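Local coordinates for tRNA threonylcarbamoyladenosine dehydratase (Escherichia coli, PDB 4D79), which uses ATP to dehydrate threonylcarbamoyladenosine at position 37 of tRNAs into its cyclic form, and can accept sulfur from a cysteine desulfurase in vitro, at residues B[31-36]-B[47-52]; B[133-138]-B[150-155]; B[142-147]-B[187-192]. All blocks are in the same frame, centred on the assembly; numbering follows the deposited sequence.

Overall arrangement
Contacts 1 and 2 belong to two beta-alpha-beta units of the Rossmann-type sheet, and their centres lie about 17 Å apart. They meet where V36 CG2 packs against L138 CD2 at 3.7 Å. Each supplies a residue that touches the bound ATP: V36 at the end of strand 32-36 in contact 1, and P134 at the start of helix 132-144 in contact 2. That same helix runs on into contact 3, whose centre is about 12 Å from that of contact 2. There F189 CZ comes within 3.5 Å of A137 CA. Contact 3 lies nearer the surface, about 24 Å from contact 1 between centres, and does not touch it.

Contact 1 (B[31-36]-B[47-52]); sequences AHICVV and EALART
E47 OE2, on helix 42-51, is gripped by three arginine nitrogens, two of R51 and one of R92 on helix 85-96, while L49 reaches from a different side of helix 42-51 to meet I33 and V35 of strand 32-36. Strand, helix and the following strand 56-60 form a beta-alpha-beta unit of the Rossmann-type fold, the nucleotide-binding core of the HesA/MoeB/ThiF family. R51 NE bonds E47 OE2 at 2.8 Å, with the oxygen close to the guanidinium plane but itself met from above the plane of its carboxylate. R51 NH2 adds a weak second bond to E47 OE2 at 3.2 Å, and R92 NH2 adds a salt bridge to the same oxygen. Two arginines thus share one carboxylate, which would tend to keep it ionised. R51 NH1 turns to the backbone oxygens of T70 and A76 in the second subunit, tying this helix to the dimer interface.

The contact with the strand is wholly apolar and buried. L49 has its CG anti to the carbonyl carbon (chi1 -67°), which sends the isobutyl fork across to the sheet. Its CD2 meets I33 CD1 at 3.8 Å, while CD1 settles between two methyls, with I33 CG2 3.7 Å from it. V253 of helix 242-266 and I57 of strand 56-60 also pack on L49. Within segment 47-52, T52 OG1 donates to A48 O at 2.7 Å, fixing the hydroxyl. Of the approaches between strand and helix, the tightest is V35 CG2 to L49 CD1, 3.5 Å.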
loop_
_atom_site.group_PDB
_atom_site.type_symbol
_atom_site.label_atom_id
_atom_site.label_comp_id
_atom_site.label_asym_id
_atom_site.label_seq_id
_atom_site.Cartn_x
_atom_site.Cartn_y
_atom_site.Cartn_z
ATOM N N ALA B 31 -1.153 -18.120 13.183
ATOM C CA ALA B 31 -2.444 -17.464 12.987
ATOM C C ALA B 31 -3.101 -17.934 11.707
ATOM O O ALA B 31 -2.447 -18.346 10.749
ATOM C CB ALA B 31 -2.298 -15.947 12.959
ATOM N N HIS B 32 -4.417 -17.872 11.700
ATOM C CA HIS B 32 -5.204 -18.162 10.512
ATOM C C HIS B 32 -6.127 -16.969 10.329
ATOM O O HIS B 32 -7.038 -16.762 11.142
ATOM C CB HIS B 32 -5.991 -19.479 10.653
ATOM C CG HIS B 32 -6.622 -19.923 9.368
ATOM N ND1 HIS B 32 -7.311 -21.115 9.233
ATOM C CD2 HIS B 32 -6.675 -19.316 8.154
ATOM C CE1 HIS B 32 -7.747 -21.226 7.987
ATOM N NE2 HIS B 32 -7.365 -20.148 7.307
ATOM N N ILE B 33 -5.895 -16.181 9.277
ATOM C CA ILE B 33 -6.668 -14.968 9.031
ATOM C C ILE B 33 -7.449 -15.116 7.733
ATOM O O ILE B 33 -6.957 -15.670 6.746
ATOM C CB ILE B 33 -5.759 -13.723 9.040
ATOM C CG1 ILE B 33 -5.222 -13.557 10.464
ATOM C CG2 ILE B 33 -6.529 -12.466 8.563
ATOM C CD1 ILE B 33 -4.325 -12.384 10.682
ATOM N N CYS B 34 -8.699 -14.682 7.780
ATOM C CA CYS B 34 -9.625 -14.761 6.667
ATOM C C CYS B 34 -9.781 -13.372 6.076
ATOM O O CYS B 34 -10.064 -12.418 6.809
ATOM C CB CYS B 34 -10.974 -15.305 7.158
ATOM S SG CYS B 34 -12.185 -15.539 5.865
ATOM N N VAL B 35 -9.591 -13.257 4.766
ATOM C CA VAL B 35 -9.868 -12.021 4.028
ATOM C C VAL B 35 -11.097 -12.275 3.176
ATOM O O VAL B 35 -11.125 -13.204 2.357
ATOM C CB VAL B 35 -8.680 -11.562 3.174
ATOM C CG1 VAL B 35 -8.989 -10.244 2.537
ATOM C CG2 VAL B 35 -7.446 -11.478 4.047
ATOM N N VAL B 36 -12.134 -11.489 3.406
ATOM C CA VAL B 36 -13.387 -11.635 2.674
ATOM C C VAL B 36 -13.459 -10.482 1.687
ATOM O O VAL B 36 -13.564 -9.313 2.079
ATOM C CB VAL B 36 -14.628 -11.655 3.580
ATOM C CG1 VAL B 36 -15.851 -12.008 2.752
ATOM C CG2 VAL B 36 -14.496 -12.634 4.716
ATOM N N GLU B 47 -1.947 -9.633 0.438
ATOM C CA GLU B 47 -0.524 -9.449 0.188
ATOM C C GLU B 47 0.218 -9.136 1.480
ATOM O O GLU B 47 1.243 -9.747 1.796
ATOM C CB GLU B 47 -0.315 -8.329 -0.840
ATOM C CG GLU B 47 1.140 -8.013 -1.173
ATOM C CD GLU B 47 1.698 -8.879 -2.280
ATOM O OE1 GLU B 47 0.944 -9.749 -2.774
ATOM O OE2 GLU B 47 2.876 -8.660 -2.678
ATOM N N ALA B 48 -0.289 -8.184 2.241
ATOM C CA ALA B 48 0.395 -7.771 3.457
ATOM C C ALA B 48 0.450 -8.901 4.499
ATOM O O ALA B 48 1.462 -9.051 5.212
ATOM C CB ALA B 48 -0.306 -6.551 4.031
ATOM N N LEU B 49 -0.620 -9.680 4.620
ATOM C CA LEU B 49 -0.609 -10.822 5.546
ATOM C C LEU B 49 0.468 -11.832 5.161
ATOM O O LEU B 49 1.214 -12.322 6.007
ATOM C CB LEU B 49 -1.962 -11.497 5.552
ATOM C CG LEU B 49 -3.111 -10.709 6.123
ATOM C CD1 LEU B 49 -4.411 -11.428 5.754
ATOM C CD2 LEU B 49 -2.986 -10.517 7.595
ATOM N N ALA B 50 0.534 -12.174 3.879
ATOM C CA ALA B 50 1.536 -13.104 3.414
ATOM C C ALA B 50 2.952 -12.592 3.696
ATOM O O ALA B 50 3.831 -13.362 4.133
ATOM C CB ALA B 50 1.323 -13.364 1.923
ATOM N N ARG B 51 3.187 -11.294 3.463
ATOM C CA ARG B 51 4.506 -10.711 3.610
ATOM C C ARG B 51 4.855 -10.400 5.055
ATOM O O ARG B 51 5.981 -9.986 5.328
ATOM C CB ARG B 51 4.634 -9.444 2.759
ATOM C CG ARG B 51 4.604 -9.737 1.251
ATOM C CD ARG B 51 5.203 -8.600 0.421
ATOM N NE ARG B 51 5.115 -8.950 -0.984
ATOM C CZ ARG B 51 5.936 -9.772 -1.616
ATOM N NH1 ARG B 51 6.965 -10.310 -0.995
ATOM N NH2 ARG B 51 5.728 -10.050 -2.890
ATOM N N THR B 52 3.941 -10.610 5.988
ATOM C CA THR B 52 4.242 -10.457 7.401
ATOM C C THR B 52 4.239 -11.803 8.127
ATOM O O THR B 52 4.136 -11.851 9.354
ATOM C CB THR B 52 3.281 -9.453 8.036
ATOM O OG1 THR B 52 3.108 -8.309 7.167
ATOM C CG2 THR B 52 3.795 -8.937 9.338
#

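Contact 2 (B[133-138]-B[150-155]); sequences RPKAAL and VTTGGA
K135 NZ donates to T152 O at 2.9 Å, in the carbonyl plane and with a C=O...N angle of 152°, joining helix 132-144 to the end of strand 149-152. Both elements belong, with strand 124-127, to a beta-alpha-beta unit of the Rossmann-type fold. The lysine chain leaves the helix with CG anti to the backbone N (chi1 -163°) and runs out extended, bending only at its last torsion to swing the ammonium group over the strand. On the way it crosses the T151 side chain, in one of the two conformers of that threonine, at about a right angle.

The same nitrogen is also held by a salt bridge to D127 OD2 and a hydrogen bond to I129 O, so that the buried charge has a carboxylate and two carbonyls around it. D127, at the end of strand 124-127, organises the next shell as well, since in that same T151 conformer its OD2 is bonded to T151 OG1. The first turn of the helix lies beside the nucleotide: P134 touches ATP, and the K135 side chain is about 7 Å from it. Beyond these, T152 OG1 sits between its own backbone N and carbonyl carbon (chi1 53°) and is hydrogen-bonded to D127 O.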
loop_
_atom_site.group_PDB
_atom_site.type_symbol
_atom_site.label_atom_id
_atom_site.label_comp_id
_atom_site.label_asym_id
_atom_site.label_seq_id
_atom_site.Cartn_x
_atom_site.Cartn_y
_atom_site.Cartn_z
ATOM N N ARG B 133 -25.200 -5.898 1.659
ATOM C CA ARG B 133 -25.984 -7.033 2.147
ATOM C C ARG B 133 -25.097 -8.094 2.796
ATOM O O ARG B 133 -25.283 -8.407 3.984
ATOM C CB ARG B 133 -26.766 -7.645 0.976
ATOM C CG ARG B 133 -27.836 -6.799 0.291
ATOM C CD ARG B 133 -28.441 -7.589 -0.888
ATOM N NE ARG B 133 -29.414 -6.834 -1.684
ATOM C CZ ARG B 133 -29.103 -6.029 -2.701
ATOM N NH1 ARG B 133 -27.840 -5.869 -3.079
ATOM N NH2 ARG B 133 -30.061 -5.389 -3.362
ATOM N N PRO B 134 -24.145 -8.692 2.088
ATOM C CA PRO B 134 -23.248 -9.665 2.728
ATOM C C PRO B 134 -22.327 -9.047 3.779
ATOM O O PRO B 134 -21.941 -9.727 4.737
ATOM C CB PRO B 134 -22.456 -10.208 1.537
ATOM C CG PRO B 134 -22.476 -9.056 0.529
ATOM C CD PRO B 134 -23.801 -8.457 0.673
ATOM N N LYS B 135 -21.933 -7.789 3.598
ATOM C CA LYS B 135 -21.092 -7.111 4.576
ATOM C C LYS B 135 -21.776 -7.070 5.933
ATOM O O LYS B 135 -21.164 -7.391 6.957
ATOM C CB LYS B 135 -20.781 -5.694 4.082
ATOM C CG LYS B 135 -19.615 -5.020 4.754
ATOM C CD LYS B 135 -19.267 -3.744 3.987
ATOM C CE LYS B 135 -18.039 -3.063 4.551
ATOM N NZ LYS B 135 -16.771 -3.775 4.224
ATOM N N ALA B 136 -23.047 -6.663 5.955
ATOM C CA ALA B 136 -23.812 -6.630 7.195
ATOM C C ALA B 136 -23.910 -8.020 7.821
ATOM O O ALA B 136 -23.692 -8.175 9.021
ATOM C CB ALA B 136 -25.200 -6.057 6.924
ATOM N N ALA B 137 -24.168 -9.044 7.011
ATOM C CA ALA B 137 -24.279 -10.404 7.522
ATOM C C ALA B 137 -22.956 -10.877 8.133
ATOM O O ALA B 137 -22.945 -11.525 9.189
ATOM C CB ALA B 137 -24.711 -11.331 6.391
ATOM N N LEU B 138 -21.827 -10.562 7.485
ATOM C CA LEU B 138 -20.539 -10.953 8.040
ATOM C C LEU B 138 -20.285 -10.225 9.355
ATOM O O LEU B 138 -19.901 -10.839 10.355
ATOM C CB LEU B 138 -19.406 -10.666 7.035
ATOM C CG LEU B 138 -17.977 -11.011 7.483
ATOM C CD1 LEU B 138 -17.874 -12.512 7.691
ATOM C CD2 LEU B 138 -16.950 -10.539 6.464
ATOM N N VAL B 150 -11.967 -6.737 11.598
ATOM C CA VAL B 150 -11.796 -5.347 11.202
ATOM C C VAL B 150 -12.484 -5.176 9.861
ATOM O O VAL B 150 -12.317 -5.995 8.953
ATOM C CB VAL B 150 -10.319 -4.899 11.175
ATOM C CG1 VAL B 150 -9.433 -5.785 10.300
ATOM C CG2 VAL B 150 -10.235 -3.414 10.749
ATOM N N THR B 151 -13.323 -4.155 9.759
ATOM C CA THR B 151 -14.028 -3.889 8.523
ATOM C C THR B 151 -13.454 -2.622 7.903
ATOM O O THR B 151 -12.682 -1.886 8.519
ATOM C CB THR B 151 -15.550 -3.763 8.744
ATOM O OG1 THR B 151 -16.234 -3.671 7.473
ATOM C CG2 THR B 151 -15.890 -2.530 9.564
ATOM N N THR B 152 -13.806 -2.412 6.650
ATOM C CA THR B 152 -13.304 -1.298 5.876
ATOM C C THR B 152 -14.497 -0.594 5.265
ATOM O O THR B 152 -15.415 -1.246 4.763
ATOM C CB THR B 152 -12.295 -1.761 4.800
ATOM O OG1 THR B 152 -12.870 -2.806 4.009
ATOM C CG2 THR B 152 -11.003 -2.310 5.437
ATOM N N GLY B 153 -14.512 0.729 5.344
ATOM C CA GLY B 153 -15.524 1.493 4.655
ATOM C C GLY B 153 -15.181 1.602 3.179
ATOM O O GLY B 153 -14.346 0.872 2.643
ATOM N N GLY B 154 -15.810 2.568 2.519
ATOM C CA GLY B 154 -15.577 2.756 1.104
ATOM C C GLY B 154 -14.243 3.443 0.892
ATOM O O GLY B 154 -13.956 4.475 1.504
ATOM N N ALA B 155 -13.410 2.852 0.043
ATOM C CA ALA B 155 -12.108 3.414 -0.271
ATOM C C ALA B 155 -12.135 4.165 -1.596
ATOM O O ALA B 155 -11.157 4.845 -1.940
ATOM C CB ALA B 155 -11.048 2.301 -0.324
#

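Contact 3 (B[142-147]-B[187-192]); sequences CRRNKI and SDFGVV
R143 and V191 face each other with their CA atoms 9.2 Å apart, where the chain leaves helix 132-144 on one side and, on the other, leaves helix 176-189 with G190 at positive phi.

The R143 chain, its CG anti to the backbone N (chi1 -177°), stretches out straight to NE and lays its guanidinium flat on V191. V191 CG1 stands over the centre of one face, 3.6 Å from R143 CZ. R143 NE bonds L199 O, and V201 packs on the same side chain. A leucine in place of R143 would probably leave L199 O without this donor and strip V191 CG1 of its flat cover.

R144 works by its edge instead. Its NH2 donates to F189 O at 3.1 Å with an N-H...O angle of 144°, the oxygen lying near the guanidinium plane. The same NH2 also approaches the rim of the F189 ring, 4.0 Å from F189 CD1, and the two planes stand 69° apart, so this is no stack on the ring face. The ring itself packs on A136, A137 and A140 of helix 132-144, three alanines whose small side chains are consistent with the ring's close approach to that helix. The paired hydrogen bonds from I147 N to C142 O at 2.9 Å and from K146 N to R143 O at 3.3 Å, with K146 at positive phi, form a Schellman motif, a C-terminal cap that here ends a crossover helix of the Rossmann-type domain.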
loop_
_atom_site.group_PDB
_atom_site.type_symbol
_atom_site.label_atom_id
_atom_site.label_comp_id
_atom_site.label_asym_id
_atom_site.label_seq_id
_atom_site.Cartn_x
_atom_site.Cartn_y
_atom_site.Cartn_z
ATOM N N CYS B 142 -19.757 -11.964 13.079
ATOM C CA CYS B 142 -18.514 -11.916 13.828
ATOM C C CYS B 142 -18.685 -11.144 15.119
ATOM O O CYS B 142 -18.144 -11.544 16.151
ATOM C CB CYS B 142 -17.389 -11.274 12.985
ATOM S SG CYS B 142 -16.953 -12.357 11.633
ATOM N N ARG B 143 -19.454 -10.048 15.080
ATOM C CA ARG B 143 -19.707 -9.273 16.290
ATOM C C ARG B 143 -20.400 -10.120 17.373
ATOM O O ARG B 143 -19.934 -10.155 18.513
ATOM C CB ARG B 143 -20.549 -8.053 15.941
ATOM C CG ARG B 143 -20.834 -7.104 17.104
ATOM C CD ARG B 143 -21.832 -6.056 16.606
ATOM N NE ARG B 143 -22.249 -5.075 17.608
ATOM C CZ ARG B 143 -23.334 -5.147 18.362
ATOM N NH1 ARG B 143 -24.163 -6.188 18.278
ATOM N NH2 ARG B 143 -23.581 -4.160 19.214
ATOM N N ARG B 144 -21.478 -10.844 17.004
ATOM C CA ARG B 144 -22.248 -11.684 17.941
ATOM C C ARG B 144 -21.384 -12.771 18.548
ATOM O O ARG B 144 -21.573 -13.154 19.712
ATOM C CB ARG B 144 -23.433 -12.367 17.236
ATOM C CG ARG B 144 -24.570 -11.532 16.896
ATOM C CD ARG B 144 -25.526 -12.273 15.947
ATOM N NE ARG B 144 -26.670 -11.411 15.608
ATOM C CZ ARG B 144 -27.706 -11.786 14.869
ATOM N NH1 ARG B 144 -27.775 -13.018 14.378
ATOM N NH2 ARG B 144 -28.679 -10.920 14.624
ATOM N N ASN B 145 -20.444 -13.304 17.767
ATOM C CA ASN B 145 -19.660 -14.451 18.169
ATOM C C ASN B 145 -18.307 -14.079 18.728
ATOM O O ASN B 145 -17.497 -14.968 19.032
ATOM C CB ASN B 145 -19.550 -15.408 16.989
ATOM C CG ASN B 145 -20.862 -16.151 16.756
ATOM O OD1 ASN B 145 -21.208 -17.053 17.529
ATOM N ND2 ASN B 145 -21.601 -15.770 15.715
ATOM N N LYS B 146 -18.056 -12.783 18.895
ATOM C CA LYS B 146 -16.795 -12.282 19.419
ATOM C C LYS B 146 -15.604 -12.761 18.577
ATOM O O LYS B 146 -14.530 -13.067 19.092
ATOM C CB LYS B 146 -16.638 -12.689 20.883
ATOM C CG LYS B 146 -17.819 -12.177 21.727
ATOM C CD LYS B 146 -17.666 -12.533 23.195
ATOM C CE LYS B 146 -18.801 -11.975 24.054
ATOM N NZ LYS B 146 -20.156 -12.490 23.705
ATOM N N ILE B 147 -15.815 -12.861 17.275
ATOM C CA ILE B 147 -14.734 -13.200 16.351
ATOM C C ILE B 147 -13.983 -11.911 16.018
ATOM O O ILE B 147 -14.628 -10.931 15.609
ATOM C CB ILE B 147 -15.304 -13.839 15.087
ATOM C CG1 ILE B 147 -16.039 -15.167 15.409
ATOM C CG2 ILE B 147 -14.205 -14.004 14.024
ATOM C CD1 ILE B 147 -16.727 -15.753 14.234
ATOM N N SER B 187 -31.638 -2.586 10.760
ATOM C CA SER B 187 -32.929 -3.072 10.282
ATOM C C SER B 187 -32.946 -4.590 10.145
ATOM O O SER B 187 -33.955 -5.227 10.461
ATOM C CB SER B 187 -33.290 -2.390 8.959
ATOM O OG SER B 187 -32.364 -2.725 7.938
ATOM N N ASP B 188 -31.847 -5.194 9.680
ATOM C CA ASP B 188 -31.836 -6.621 9.359
ATOM C C ASP B 188 -31.292 -7.518 10.466
ATOM O O ASP B 188 -31.517 -8.731 10.407
ATOM C CB ASP B 188 -31.004 -6.891 8.097
ATOM C CG ASP B 188 -31.716 -6.481 6.835
ATOM O OD1 ASP B 188 -32.571 -5.583 6.920
ATOM O OD2 ASP B 188 -31.426 -7.052 5.764
ATOM N N PHE B 189 -30.545 -6.979 11.428
ATOM C CA PHE B 189 -29.861 -7.790 12.430
ATOM C C PHE B 189 -30.011 -7.272 13.850
ATOM O O PHE B 189 -29.436 -7.866 14.771
ATOM C CB PHE B 189 -28.360 -7.902 12.089
ATOM C CG PHE B 189 -28.100 -8.605 10.790
ATOM C CD1 PHE B 189 -28.042 -9.996 10.748
ATOM C CD2 PHE B 189 -27.961 -7.892 9.615
ATOM C CE1 PHE B 189 -27.831 -10.648 9.562
ATOM C CE2 PHE B 189 -27.750 -8.544 8.418
ATOM C CZ PHE B 189 -27.679 -9.917 8.393
ATOM N N GLY B 190 -30.740 -6.181 14.050
ATOM C CA GLY B 190 -30.930 -5.636 15.371
ATOM C C GLY B 190 -29.682 -5.085 16.000
ATOM O O GLY B 190 -29.648 -4.900 17.219
ATOM N N VAL B 191 -28.648 -4.818 15.205
ATOM C CA VAL B 191 -27.386 -4.291 15.714
ATOM C C VAL B 191 -27.500 -2.775 15.790
ATOM O O VAL B 191 -27.623 -2.102 14.761
ATOM C CB VAL B 191 -26.208 -4.717 14.826
ATOM C CG1 VAL B 191 -24.926 -4.093 15.313
ATOM C CG2 VAL B 191 -26.077 -6.229 14.801
ATOM N N VAL B 192 -27.418 -2.241 17.009
ATOM C CA VAL B 192 -27.609 -0.825 17.282
ATOM C C VAL B 192 -26.540 -0.378 18.265
ATOM O O VAL B 192 -25.932 -1.189 18.971
ATOM C CB VAL B 192 -29.013 -0.550 17.857
ATOM C CG1 VAL B 192 -30.067 -0.905 16.834
ATOM C CG2 VAL B 192 -29.211 -1.352 19.144
#